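Local structure of beta-phenylalanine aminotransferase (Variovorax paradoxus, 4AO9) at residues E114-Q117 and G118-L122; T123-N126 and L127-R131; L225-P228 and M229-A232; P240-L243 and Q244-E248; L403-F406 and H407-E411. The protein transfers the amino group of beta-phenylalanine to a keto-acid acceptor with the help of pyridoxal-5'-phosphate, as a dimeric class-III aminotransferase. One frame throughout, in Å; residues are numbered along the deposited sequence.

Interaction 1: residues E114-Q117 and G118-L122; sequences EAMQ and GGINL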
loop_
_atom_site.group_PDB
_atom_site.type_symbol
_atom_site.label_atom_id
_atom_site.label_comp_id
_atom_site.label_asym_id
_atom_site.label_seq_id
_atom_site.Cartn_x
_atom_site.Cartn_y
_atom_site.Cartn_z
ATOM N N GLU A 114 -6.995 -11.302 -18.740
ATOM C CA GLU A 114 -8.372 -10.957 -19.094
ATOM C C GLU A 114 -8.777 -9.592 -18.519
ATOM O O GLU A 114 -9.413 -8.796 -19.211
ATOM C CB GLU A 114 -9.361 -12.045 -18.662
ATOM C CG GLU A 114 -10.803 -11.736 -19.063
ATOM C CD GLU A 114 -11.793 -12.860 -18.773
ATOM O OE1 GLU A 114 -11.384 -13.950 -18.301
ATOM O OE2 GLU A 114 -12.999 -12.642 -19.036
ATOM N N ALA A 115 -8.399 -9.320 -17.268
ATOM C CA ALA A 115 -8.685 -8.014 -16.665
ATOM C C ALA A 115 -8.021 -6.880 -17.444
ATOM O O ALA A 115 -8.666 -5.865 -17.738
ATOM C CB ALA A 115 -8.259 -7.981 -15.209
ATOM N N MET A 116 -6.745 -7.054 -17.794
ATOM C CA MET A 116 -6.020 -6.014 -18.538
ATOM C C MET A 116 -6.666 -5.755 -19.896
ATOM O O MET A 116 -6.756 -4.609 -20.338
ATOM C CB MET A 116 -4.539 -6.363 -18.717
ATOM C CG MET A 116 -3.768 -6.395 -17.418
ATOM S SD MET A 116 -1.982 -6.364 -17.659
ATOM C CE MET A 116 -1.690 -4.593 -17.737
ATOM N N GLN A 117 -7.148 -6.811 -20.543
ATOM C CA GLN A 117 -7.817 -6.670 -21.834
ATOM C C GLN A 117 -9.118 -5.863 -21.789
ATOM O O GLN A 117 -9.511 -5.260 -22.793
ATOM C CB GLN A 117 -8.036 -8.048 -22.457
ATOM C CG GLN A 117 -6.718 -8.691 -22.887
ATOM C CD GLN A 117 -6.865 -10.140 -23.302
ATOM O OE1 GLN A 117 -7.855 -10.799 -22.989
ATOM N NE2 GLN A 117 -5.868 -10.644 -24.013
ATOM N N GLY A 118 -9.772 -5.859 -20.633
ATOM C CA GLY A 118 -10.962 -5.047 -20.407
ATOM C C GLY A 118 -10.673 -3.602 -20.046
ATOM O O GLY A 118 -11.591 -2.800 -19.920
ATOM N N GLY A 119 -9.393 -3.287 -19.846
ATOM C CA GLY A 119 -8.964 -1.941 -19.473
ATOM C C GLY A 119 -8.625 -1.848 -17.994
ATOM O O GLY A 119 -9.333 -2.397 -17.128
ATOM N N ILE A 120 -7.519 -1.155 -17.697
ATOM C CA ILE A 120 -7.101 -0.898 -16.305
ATOM C C ILE A 120 -7.251 0.570 -15.948
ATOM O O ILE A 120 -7.589 1.392 -16.801
ATOM C CB ILE A 120 -5.673 -1.395 -16.039
ATOM C CG1 ILE A 120 -4.637 -0.570 -16.829
ATOM C CG2 ILE A 120 -5.600 -2.905 -16.350
ATOM C CD1 ILE A 120 -3.182 -0.865 -16.395
ATOM N N ASN A 121 -7.019 0.879 -14.669
ATOM C CA ASN A 121 -7.148 2.250 -14.157
ATOM C C ASN A 121 -8.536 2.831 -14.443
ATOM O O ASN A 121 -8.671 3.973 -14.909
ATOM C CB ASN A 121 -6.037 3.167 -14.718
ATOM C CG ASN A 121 -4.620 2.716 -14.353
ATOM O OD1 ASN A 121 -3.686 3.045 -15.075
ATOM N ND2 ASN A 121 -4.455 1.987 -13.257
ATOM N N LEU A 122 -9.567 2.034 -14.150
ATOM C CA LEU A 122 -10.927 2.335 -14.592
ATOM C C LEU A 122 -11.620 3.509 -13.895
ATOM O O LEU A 122 -12.662 3.966 -14.356
ATOM C CB LEU A 122 -11.796 1.069 -14.550
ATOM C CG LEU A 122 -11.410 -0.052 -15.521
ATOM C CD1 LEU A 122 -12.447 -1.175 -15.427
ATOM C CD2 LEU A 122 -11.311 0.465 -16.947
HETATM O O HOH W 1 -10.964 -4.654 -16.946
#

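Interaction 2: residues T123-N126 and L127-R131; sequences TGHN and LLEGR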
loop_
_atom_site.group_PDB
_atom_site.type_symbol
_atom_site.label_atom_id
_atom_site.label_comp_id
_atom_site.label_asym_id
_atom_site.label_seq_id
_atom_site.Cartn_x
_atom_site.Cartn_y
_atom_site.Cartn_z
ATOM N N THR A 123 -11.036 4.005 -12.807
ATOM C CA THR A 123 -11.488 5.263 -12.191
ATOM C C THR A 123 -12.958 5.278 -11.796
ATOM O O THR A 123 -13.674 6.233 -12.048
ATOM C CB THR A 123 -11.179 6.499 -13.089
ATOM O OG1 THR A 123 -9.928 6.301 -13.741
ATOM C CG2 THR A 123 -11.083 7.750 -12.244
ATOM N N GLY A 124 -13.390 4.212 -11.147
ATOM C CA GLY A 124 -14.763 4.131 -10.680
ATOM C C GLY A 124 -15.018 2.831 -9.971
ATOM O O GLY A 124 -14.149 1.954 -9.922
ATOM N N HIS A 125 -16.222 2.710 -9.423
ATOM C CA HIS A 125 -16.687 1.395 -9.003
ATOM C C HIS A 125 -16.606 0.495 -10.234
ATOM O O HIS A 125 -16.780 0.969 -11.356
ATOM C CB HIS A 125 -18.115 1.486 -8.468
ATOM C CG HIS A 125 -18.220 2.098 -7.102
ATOM N ND1 HIS A 125 -19.304 1.879 -6.274
ATOM C CD2 HIS A 125 -17.381 2.906 -6.410
ATOM C CE1 HIS A 125 -19.132 2.533 -5.140
ATOM N NE2 HIS A 125 -17.972 3.161 -5.194
ATOM N N ASN A 126 -16.280 -0.779 -10.037
ATOM C CA ASN A 126 -16.100 -1.683 -11.174
ATOM C C ASN A 126 -16.875 -2.984 -10.993
ATOM O O ASN A 126 -17.550 -3.163 -9.969
ATOM C CB ASN A 126 -14.606 -1.888 -11.499
ATOM C CG ASN A 126 -13.848 -2.601 -10.400
ATOM O OD1 ASN A 126 -14.229 -3.688 -9.963
ATOM N ND2 ASN A 126 -12.730 -2.018 -9.981
ATOM N N LEU A 127 -16.803 -3.850 -12.001
ATOM C CA LEU A 127 -17.570 -5.097 -12.017
ATOM C C LEU A 127 -16.916 -6.256 -11.279
ATOM O O LEU A 127 -17.512 -7.327 -11.184
ATOM C CB LEU A 127 -17.868 -5.520 -13.460
ATOM C CG LEU A 127 -18.787 -4.615 -14.285
ATOM C CD1 LEU A 127 -18.751 -5.041 -15.732
ATOM C CD2 LEU A 127 -20.210 -4.639 -13.738
ATOM N N LEU A 128 -15.704 -6.053 -10.759
ATOM C CA LEU A 128 -14.941 -7.139 -10.139
ATOM C C LEU A 128 -14.790 -7.030 -8.627
ATOM O O LEU A 128 -14.693 -8.053 -7.934
ATOM C CB LEU A 128 -13.556 -7.253 -10.788
ATOM C CG LEU A 128 -13.513 -7.584 -12.286
ATOM C CD1 LEU A 128 -12.097 -7.959 -12.713
ATOM C CD2 LEU A 128 -14.518 -8.675 -12.693
ATOM N N GLU A 129 -14.745 -5.806 -8.108
ATOM C CA GLU A 129 -14.537 -5.602 -6.669
ATOM C C GLU A 129 -15.641 -6.246 -5.813
ATOM O O GLU A 129 -15.355 -6.797 -4.753
ATOM C CB GLU A 129 -14.375 -4.102 -6.354
ATOM C CG GLU A 129 -15.590 -3.269 -6.736
ATOM C CD GLU A 129 -15.446 -1.787 -6.503
ATOM O OE1 GLU A 129 -14.595 -1.360 -5.687
ATOM O OE2 GLU A 129 -16.255 -1.062 -7.118
ATOM N N GLY A 130 -16.885 -6.162 -6.281
ATOM C CA GLY A 130 -18.024 -6.686 -5.528
ATOM C C GLY A 130 -18.008 -8.197 -5.417
ATOM O O GLY A 130 -18.359 -8.747 -4.369
ATOM N N ARG A 131 -17.561 -8.864 -6.483
ATOM C CA ARG A 131 -17.445 -10.330 -6.506
ATOM C C ARG A 131 -16.446 -10.798 -5.452
ATOM O O ARG A 131 -16.693 -11.753 -4.709
ATOM C CB ARG A 131 -16.958 -10.816 -7.879
ATOM C CG ARG A 131 -17.781 -10.355 -9.071
ATOM C CD ARG A 131 -17.300 -11.073 -10.320
ATOM N NE ARG A 131 -17.656 -12.492 -10.295
ATOM C CZ ARG A 131 -17.229 -13.395 -11.173
ATOM N NH1 ARG A 131 -16.408 -13.039 -12.155
ATOM N NH2 ARG A 131 -17.622 -14.661 -11.067
HETATM O O HOH W 2 -18.253 -5.334 -8.610
#

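Interaction 3: residues L225-P228 and M229-A232; sequences LVEP and MQGA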
loop_
_atom_site.group_PDB
_atom_site.type_symbol
_atom_site.label_atom_id
_atom_site.label_comp_id
_atom_site.label_asym_id
_atom_site.label_seq_id
_atom_site.Cartn_x
_atom_site.Cartn_y
_atom_site.Cartn_z
ATOM N N LEU A 225 -5.313 -5.315 19.547
ATOM C CA LEU A 225 -4.913 -5.810 18.221
ATOM C C LEU A 225 -3.929 -6.957 18.395
ATOM O O LEU A 225 -2.913 -6.812 19.091
ATOM C CB LEU A 225 -4.294 -4.669 17.393
ATOM C CG LEU A 225 -3.606 -5.072 16.078
ATOM C CD1 LEU A 225 -4.598 -5.595 15.061
ATOM C CD2 LEU A 225 -2.834 -3.891 15.490
ATOM N N VAL A 226 -4.236 -8.107 17.798
ATOM C CA VAL A 226 -3.420 -9.301 18.018
ATOM C C VAL A 226 -3.460 -10.262 16.830
ATOM O O VAL A 226 -4.491 -10.407 16.155
ATOM C CB VAL A 226 -3.866 -10.022 19.337
ATOM C CG1 VAL A 226 -5.258 -10.631 19.177
ATOM C CG2 VAL A 226 -2.850 -11.090 19.788
ATOM N N GLU A 227 -2.326 -10.921 16.598
ATOM C CA GLU A 227 -2.256 -12.067 15.682
ATOM C C GLU A 227 -2.668 -13.334 16.437
ATOM O O GLU A 227 -2.133 -13.590 17.510
ATOM C CB GLU A 227 -0.824 -12.257 15.192
ATOM C CG GLU A 227 -0.249 -11.071 14.386
ATOM C CD GLU A 227 1.266 -11.090 14.417
ATOM O OE1 GLU A 227 1.862 -11.771 13.546
ATOM O OE2 GLU A 227 1.840 -10.459 15.338
ATOM N N PRO A 228 -3.608 -14.134 15.894
ATOM C CA PRO A 228 -3.961 -15.379 16.622
ATOM C C PRO A 228 -2.820 -16.407 16.646
ATOM O O PRO A 228 -2.831 -17.312 17.491
ATOM C CB PRO A 228 -5.191 -15.915 15.889
ATOM C CG PRO A 228 -5.646 -14.846 14.977
ATOM C CD PRO A 228 -4.562 -13.813 14.816
ATOM N N MET A 229 -1.868 -16.270 15.719
ATOM C CA MET A 229 -0.551 -16.898 15.796
ATOM C C MET A 229 0.408 -15.838 15.298
ATOM O O MET A 229 0.208 -15.306 14.200
ATOM C CB MET A 229 -0.460 -18.134 14.885
ATOM C CG MET A 229 0.939 -18.750 14.849
ATOM S SD MET A 229 1.288 -19.792 13.411
ATOM C CE MET A 229 1.580 -18.526 12.169
ATOM N N GLN A 230 1.420 -15.495 16.088
ATOM C CA GLN A 230 2.394 -14.506 15.615
ATOM C C GLN A 230 3.230 -15.095 14.496
ATOM O O GLN A 230 3.722 -16.224 14.590
ATOM C CB GLN A 230 3.278 -14.003 16.738
ATOM C CG GLN A 230 2.556 -13.065 17.681
ATOM C CD GLN A 230 3.487 -12.421 18.681
ATOM O OE1 GLN A 230 4.589 -12.914 18.953
ATOM N NE2 GLN A 230 3.049 -11.315 19.247
ATOM N N GLY A 231 3.366 -14.324 13.427
ATOM C CA GLY A 231 4.079 -14.766 12.226
ATOM C C GLY A 231 5.550 -14.415 12.281
ATOM O O GLY A 231 6.406 -15.284 12.488
ATOM N N ALA A 232 5.847 -13.136 12.080
ATOM C CA ALA A 232 7.217 -12.636 12.037
ATOM C C ALA A 232 8.060 -12.978 13.259
ATOM O O ALA A 232 9.265 -13.210 13.131
ATOM C CB ALA A 232 7.220 -11.125 11.792
HETATM O O HOH W 3 0.384 -10.106 17.862
HETATM O O HOH W 4 0.387 -13.599 12.009
HETATM O O HOH W 5 3.593 -11.580 11.214
#

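Interaction 4: residues P240-L243 and Q244-E248; sequences PDFL and QALRE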
loop_
_atom_site.group_PDB
_atom_site.type_symbol
_atom_site.label_atom_id
_atom_site.label_comp_id
_atom_site.label_asym_id
_atom_site.label_seq_id
_atom_site.Cartn_x
_atom_site.Cartn_y
_atom_site.Cartn_z
ATOM N N PRO A 240 -5.332 -20.713 23.612
ATOM C CA PRO A 240 -6.768 -20.489 23.836
ATOM C C PRO A 240 -7.101 -19.619 25.055
ATOM O O PRO A 240 -7.934 -18.709 24.943
ATOM C CB PRO A 240 -7.309 -21.908 24.027
ATOM C CG PRO A 240 -6.429 -22.734 23.154
ATOM C CD PRO A 240 -5.052 -22.112 23.231
ATOM N N ASP A 241 -6.456 -19.869 26.195
ATOM C CA ASP A 241 -6.739 -19.109 27.426
ATOM C C ASP A 241 -6.444 -17.618 27.247
ATOM O O ASP A 241 -7.198 -16.761 27.710
ATOM C CB ASP A 241 -6.004 -19.697 28.652
ATOM C CG ASP A 241 -4.493 -19.423 28.652
ATOM O OD1 ASP A 241 -3.831 -19.520 27.588
ATOM O OD2 ASP A 241 -3.947 -19.123 29.741
ATOM N N PHE A 242 -5.352 -17.333 26.543
ATOM C CA PHE A 242 -4.901 -15.976 26.306
ATOM C C PHE A 242 -5.843 -15.267 25.347
ATOM O O PHE A 242 -6.308 -14.158 25.632
ATOM C CB PHE A 242 -3.471 -16.029 25.750
ATOM C CG PHE A 242 -2.985 -14.730 25.171
ATOM C CD1 PHE A 242 -2.748 -13.625 25.987
ATOM C CD2 PHE A 242 -2.736 -14.627 23.812
ATOM C CE1 PHE A 242 -2.286 -12.428 25.456
ATOM C CE2 PHE A 242 -2.274 -13.435 23.264
ATOM C CZ PHE A 242 -2.042 -12.334 24.080
ATOM N N LEU A 243 -6.125 -15.899 24.213
ATOM C CA LEU A 243 -6.981 -15.267 23.215
ATOM C C LEU A 243 -8.409 -15.053 23.735
ATOM O O LEU A 243 -9.004 -14.010 23.492
ATOM C CB LEU A 243 -6.952 -16.022 21.883
ATOM C CG LEU A 243 -5.593 -16.118 21.180
ATOM C CD1 LEU A 243 -5.722 -17.008 19.952
ATOM C CD2 LEU A 243 -5.051 -14.732 20.793
ATOM N N GLN A 244 -8.939 -16.024 24.483
ATOM C CA GLN A 244 -10.241 -15.852 25.130
ATOM C C GLN A 244 -10.220 -14.718 26.169
ATOM O O GLN A 244 -11.184 -13.954 26.274
ATOM C CB GLN A 244 -10.721 -17.177 25.744
ATOM C CG GLN A 244 -12.149 -17.157 26.301
ATOM C CD GLN A 244 -13.221 -16.803 25.267
ATOM O OE1 GLN A 244 -13.076 -17.071 24.067
ATOM N NE2 GLN A 244 -14.316 -16.210 25.742
ATOM N N ALA A 245 -9.124 -14.600 26.913
ATOM C CA ALA A 245 -8.970 -13.504 27.868
ATOM C C ALA A 245 -9.036 -12.150 27.160
ATOM O O ALA A 245 -9.619 -11.204 27.685
ATOM C CB ALA A 245 -7.678 -13.643 28.665
ATOM N N LEU A 246 -8.460 -12.063 25.959
ATOM C CA LEU A 246 -8.524 -10.816 25.191
ATOM C C LEU A 246 -9.951 -10.467 24.766
ATOM O O LEU A 246 -10.379 -9.319 24.884
ATOM C CB LEU A 246 -7.616 -10.907 23.955
ATOM C CG LEU A 246 -6.131 -11.156 24.218
ATOM C CD1 LEU A 246 -5.352 -10.986 22.921
ATOM C CD2 LEU A 246 -5.553 -10.263 25.324
ATOM N N ARG A 247 -10.685 -11.459 24.270
ATOM C CA ARG A 247 -12.065 -11.260 23.867
ATOM C C ARG A 247 -12.910 -10.824 25.063
ATOM O O ARG A 247 -13.658 -9.843 24.984
ATOM C CB ARG A 247 -12.623 -12.537 23.201
ATOM C CG ARG A 247 -14.132 -12.520 22.898
ATOM C CD ARG A 247 -14.510 -11.569 21.750
ATOM N NE ARG A 247 -14.571 -10.170 22.189
ATOM C CZ ARG A 247 -14.717 -9.126 21.377
ATOM N NH1 ARG A 247 -14.793 -9.292 20.056
ATOM N NH2 ARG A 247 -14.760 -7.897 21.888
ATOM N N GLU A 248 -12.757 -11.533 26.182
ATOM C CA GLU A 248 -13.546 -11.208 27.363
ATOM C C GLU A 248 -13.226 -9.825 27.927
ATOM O O GLU A 248 -14.137 -9.067 28.270
ATOM C CB GLU A 248 -13.373 -12.279 28.433
ATOM C CG GLU A 248 -14.079 -13.572 28.069
ATOM C CD GLU A 248 -13.783 -14.728 29.017
ATOM O OE1 GLU A 248 -13.103 -14.526 30.052
ATOM O OE2 GLU A 248 -14.232 -15.853 28.702
#

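Interaction 5: residues L403-F406 and H407-E411; sequences LLFF and HLLNE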
loop_
_atom_site.group_PDB
_atom_site.type_symbol
_atom_site.label_atom_id
_atom_site.label_comp_id
_atom_site.label_asym_id
_atom_site.label_seq_id
_atom_site.Cartn_x
_atom_site.Cartn_y
_atom_site.Cartn_z
ATOM N N LEU A 403 23.647 -20.675 9.382
ATOM C CA LEU A 403 24.202 -21.955 8.947
ATOM C C LEU A 403 23.130 -22.849 8.321
ATOM O O LEU A 403 23.364 -23.463 7.283
ATOM C CB LEU A 403 24.940 -22.669 10.099
ATOM C CG LEU A 403 26.246 -21.998 10.571
ATOM C CD1 LEU A 403 26.801 -22.646 11.841
ATOM C CD2 LEU A 403 27.320 -22.001 9.491
ATOM N N LEU A 404 21.947 -22.890 8.940
ATOM C CA LEU A 404 20.803 -23.627 8.381
ATOM C C LEU A 404 20.410 -23.122 6.995
ATOM O O LEU A 404 20.241 -23.913 6.062
ATOM C CB LEU A 404 19.588 -23.547 9.319
ATOM C CG LEU A 404 18.316 -24.242 8.804
ATOM C CD1 LEU A 404 18.518 -25.746 8.573
ATOM C CD2 LEU A 404 17.189 -24.013 9.795
ATOM N N PHE A 405 20.271 -21.800 6.876
ATOM C CA PHE A 405 19.912 -21.159 5.614
ATOM C C PHE A 405 20.870 -21.539 4.481
ATOM O O PHE A 405 20.432 -21.949 3.405
ATOM C CB PHE A 405 19.854 -19.630 5.782
ATOM C CG PHE A 405 19.636 -18.894 4.493
ATOM C CD1 PHE A 405 18.356 -18.794 3.941
ATOM C CD2 PHE A 405 20.713 -18.328 3.812
ATOM C CE1 PHE A 405 18.152 -18.132 2.732
ATOM C CE2 PHE A 405 20.516 -17.658 2.597
ATOM C CZ PHE A 405 19.231 -17.568 2.060
ATOM N N PHE A 406 22.173 -21.417 4.734
ATOM C CA PHE A 406 23.174 -21.738 3.712
ATOM C C PHE A 406 23.228 -23.227 3.394
ATOM O O PHE A 406 23.378 -23.613 2.232
ATOM C CB PHE A 406 24.558 -21.208 4.106
ATOM C CG PHE A 406 24.654 -19.708 4.103
ATOM C CD1 PHE A 406 24.528 -18.993 2.910
ATOM C CD2 PHE A 406 24.871 -19.002 5.286
ATOM C CE1 PHE A 406 24.600 -17.608 2.904
ATOM C CE2 PHE A 406 24.942 -17.614 5.287
ATOM C CZ PHE A 406 24.810 -16.916 4.089
ATOM N N HIS A 407 23.064 -24.057 4.425
ATOM C CA HIS A 407 22.957 -25.492 4.227
ATOM C C HIS A 407 21.791 -25.835 3.303
ATOM O O HIS A 407 21.942 -26.639 2.387
ATOM C CB HIS A 407 22.809 -26.237 5.562
ATOM C CG HIS A 407 22.530 -27.697 5.396
ATOM N ND1 HIS A 407 23.514 -28.608 5.073
ATOM C CD2 HIS A 407 21.373 -28.398 5.465
ATOM C CE1 HIS A 407 22.975 -29.809 4.964
ATOM N NE2 HIS A 407 21.680 -29.711 5.202
ATOM N N LEU A 408 20.631 -25.220 3.542
ATOM C CA LEU A 408 19.462 -25.503 2.721
ATOM C C LEU A 408 19.705 -25.095 1.273
ATOM O O LEU A 408 19.349 -25.833 0.356
ATOM C CB LEU A 408 18.196 -24.857 3.313
ATOM C CG LEU A 408 17.685 -25.530 4.594
ATOM C CD1 LEU A 408 16.604 -24.658 5.226
ATOM C CD2 LEU A 408 17.165 -26.941 4.326
ATOM N N LEU A 409 20.355 -23.951 1.060
ATOM C CA LEU A 409 20.739 -23.570 -0.307
ATOM C C LEU A 409 21.584 -24.659 -0.965
ATOM O O LEU A 409 21.354 -24.991 -2.123
ATOM C CB LEU A 409 21.487 -22.233 -0.352
ATOM C CG LEU A 409 20.717 -20.957 0.001
ATOM C CD1 LEU A 409 21.646 -19.756 -0.103
ATOM C CD2 LEU A 409 19.497 -20.753 -0.896
ATOM N N ASN A 410 22.549 -25.208 -0.221
ATOM C CA ASN A 410 23.391 -26.305 -0.738
ATOM C C ASN A 410 22.583 -27.548 -1.117
ATOM O O ASN A 410 22.974 -28.310 -2.012
ATOM C CB ASN A 410 24.451 -26.719 0.288
ATOM C CG ASN A 410 25.461 -25.625 0.595
ATOM O OD1 ASN A 410 26.058 -25.624 1.681
ATOM N ND2 ASN A 410 25.673 -24.713 -0.335
ATOM N N GLU A 411 21.472 -27.755 -0.409
ATOM C CA GLU A 411 20.566 -28.876 -0.640
ATOM C C GLU A 411 19.408 -28.524 -1.585
ATOM O O GLU A 411 18.382 -29.200 -1.589
ATOM C CB GLU A 411 20.026 -29.401 0.700
ATOM C CG GLU A 411 21.115 -29.922 1.645
ATOM C CD GLU A 411 22.043 -30.937 0.987
ATOM O OE1 GLU A 411 21.546 -31.932 0.413
ATOM O OE2 GLU A 411 23.276 -30.728 1.034
#

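Interaction 1: residues E114-Q117 and G118-L122
Backbone hydrogen bonds tie Gly118 and Gly119 to the last turn of helix 106-117. Gly118 N donates to Glu114 O at 3.3 Å, an alpha-helical bond, and makes a second, weak bond to Ala115 O. Gly119 N bonds to Met116 O, three residues back, at 3.0 Å, standing well above the plane of that carbonyl. Gly119 then leaves the helix with a phi of 103°, a setting that glycine adopts far more readily than other residues, and the chain turns away.

Water adds a second link. It donates to Ala115 O at 2.7 Å and to Gly119 O at 2.8 Å, so a carbonyl of the final turn and one beyond it share a single molecule.

Apolar packing completes the turn. Met116 and Ile120 lie side by side and point the same way, with Ile120 CG2 set 4.1 Å from Met116 CG and 3.8 Å from Met116 CA. Ile120 places CG1 between its backbone N and carbonyl carbon (chi1 67°), which leaves CG2 as the branch that meets the helix. Both side chains also rest on Met326 of helix 325-337, and Met116 packs on Val112 of the second subunit. This is a glycine-terminated helix C-terminus, set here at the dimer interface of a class-III aminotransferase.

Interaction 2: residues T123-N126 and L127-R131
The His125 ring and the Glu129 carboxylate stand almost perpendicular, their planes 87° apart, with Glu129 OE2 coming obliquely to 3.7 Å from His125 CG and 3.4 Å from His125 CB. That same oxygen is met from above its carboxylate plane by Asn126 N, at 2.9 Å. The third flat group, the amide of Asn126, uses OD1 twice: Glu129 N approaches in the carbonyl plane at 2.9 Å, and Leu128 N, also at 2.9 Å, is tilted slightly from it. With the reciprocal bond from Asn126 N, this makes a capping box, Asn126 and Glu129 closing the turn that leads into helix 129-139. With chi1 of 65° for Asn126 and 61° for Glu129, each side chain curls over its own backbone and reaches the other's N-H. Asn323 reinforces the box, its O accepting from Asn126 ND2 and its ND2 bonding to Glu129 OE1. His125 NE2 is hydrogen-bonded to Asn59 of the second subunit, and the backbone of His125 and Asn126 pairs in a parallel ladder with a strand of that subunit. A water joins Asn126 O, at 2.7 Å, to Gly130 N on the opening turn of the helix.

Interaction 3: residues L225-P228 and M229-A232
Glu227 reaches over the bend that follows strand 221-226 and meets Met229, Gln230 and Gly231 in turn. Its CB lies 3.4 Å from Met229 O. CG stands anti to the carbonyl carbon (chi1 -62°), and the extended chain beyond it carries CD to 3.8 Å from Gln230 CA. At the tip the two oxygens part ways. OE1 takes the nearly straight bond from Gly231 N, 3.0 Å long with an N-H...O angle of 169°, the donor lying above the carboxylate plane. Two waters also donate to OE1, one bridging to Met229 O and the other to Ala232 N, so three donors converge on this atom. OE2 passes 3.6 Å from Gln230 CG, where the two side chains cross at about a right angle with carboxylate and amide planes only 28° apart. It accepts from Tyr179 N and, at 2.9 Å, from a third water, which in turn accepts from Glu227 N and from Gln230 NE2. The amide of Gln230 is itself held by Ser233 OG and Ser176 O. Glu227 belongs to the pyridoxal-5'-phosphate pocket, its side chain about 4 Å from the cofactor. Two backbone N-H groups and three waters thus satisfy a buried carboxylate and would restrict its rotation, consistent with a defined placement beside the cofactor.

Interaction 4: residues P240-L243 and Q244-E248
Regular alpha-helical bonds run from Gln244 N to Pro240 O (2.9 Å), Ala245 N to Asp241 O (3.0 Å), Leu246 N to Phe242 O (3.0 Å) and Arg247 N to Leu243 O (3.2 Å), the opening turns of helix 240-253. On the inner side Leu246 meets Phe242 one turn back. Its CD1 makes a CH-pi contact over one face of the ring, 4.2 Å from the centroid, while CD2 comes within 3.9 Å of Phe242 CE1, so both methyls of the fork touch the ring. The torsion that brings the ring there is chi1 167°, which sends CG of Phe242 opposite its own backbone N and forward along the helix. Leu243 CD2 joins more loosely, 4.3 Å from Leu246 CD1. The helix belongs to the crossover between the parallel neighbours 221-226 and 256-260 of the seven-stranded sheet, a beta-alpha-beta unit of the large domain. Phe242 meets the rings of Phe175 and Tyr204 edge-to-face, and Leu246 rests on Leu257 and Ala210. Away from this apolar side, Gln244 bends at its second torsion (chi2 59°) and donates from NE2 to Glu248 OE2 at 3.0 Å, the acceptor in the amide plane, and NE2 on the anti side but clearly tilted out of the carboxylate plane. Glu248 OE1 is salt-bridged to Arg211. Arg247 NH1 binds both Asp281 OD2 and Arg279 O.

Interaction 5: residues L403-F406 and H407-E411
Phe405 and Leu409 are brought together by different first torsions: chi1 of 174° swings the Phe405 ring toward the following turn, while the leucine keeps CG beside its N (chi1 -68°) and leans back. Leu404 (chi1 178°) and Leu408 repeat the scheme. Both pairs sit one turn apart on helix 398-410, a largely buried helix packed between helix 23-40 and helix 429-445 in the small domain of the aminotransferase fold. Leu409 lies over one face of the Phe405 ring, CG displaced toward the rim, and its CD1 reaches 3.6 Å from Phe405 CE2. The same methyl is 4.2 Å from Phe406 CD1, so it bridges two consecutive rings. Those rings also touch directly: Phe405 CD2 lies over the centre of the Phe406 ring, 3.9 Å above its plane. On the flank turned to helix 429-445, Leu408 CD1 touches Leu404 at CG and CD1, each at 4.0 Å, and the pair packs further on Phe442, Tyr435 and Ala438. His407 directs NE2 to Ala438 O and Ser441 OG. Phe406 is turned to helix 23-40, where it meets Phe37 edge-to-face. Beneath the side chains the backbone keeps regular four-residue bonds, among them Leu408 N to Leu404 O at 2.9 Å. The helix closes at Glu411, whose N donates to His407 O at 3.0 Å and makes a weak second bond to Leu408 O.

In the fold
Interactions 1 and 2 follow directly in sequence, their centres 11 Å apart, and together form one strip of chain against the second subunit: a helix end, then a strand and a new helix start. Interactions 3 and 4 form a second group, 13 Å between centres, and touch where Val226 CG1 meets Leu246 CD1 at 3.8 Å and Pro228 O meets Leu243 CD1 at 3.8 Å. Interaction 3 places the side chain of Glu227 beside the cofactor, whereas the Leu243 side chain of interaction 4 is about 12 Å from it. Interaction 5 stands apart, its nearest atoms about 14 Å from interaction 3, and across the chain's centre from interactions 2 and 4.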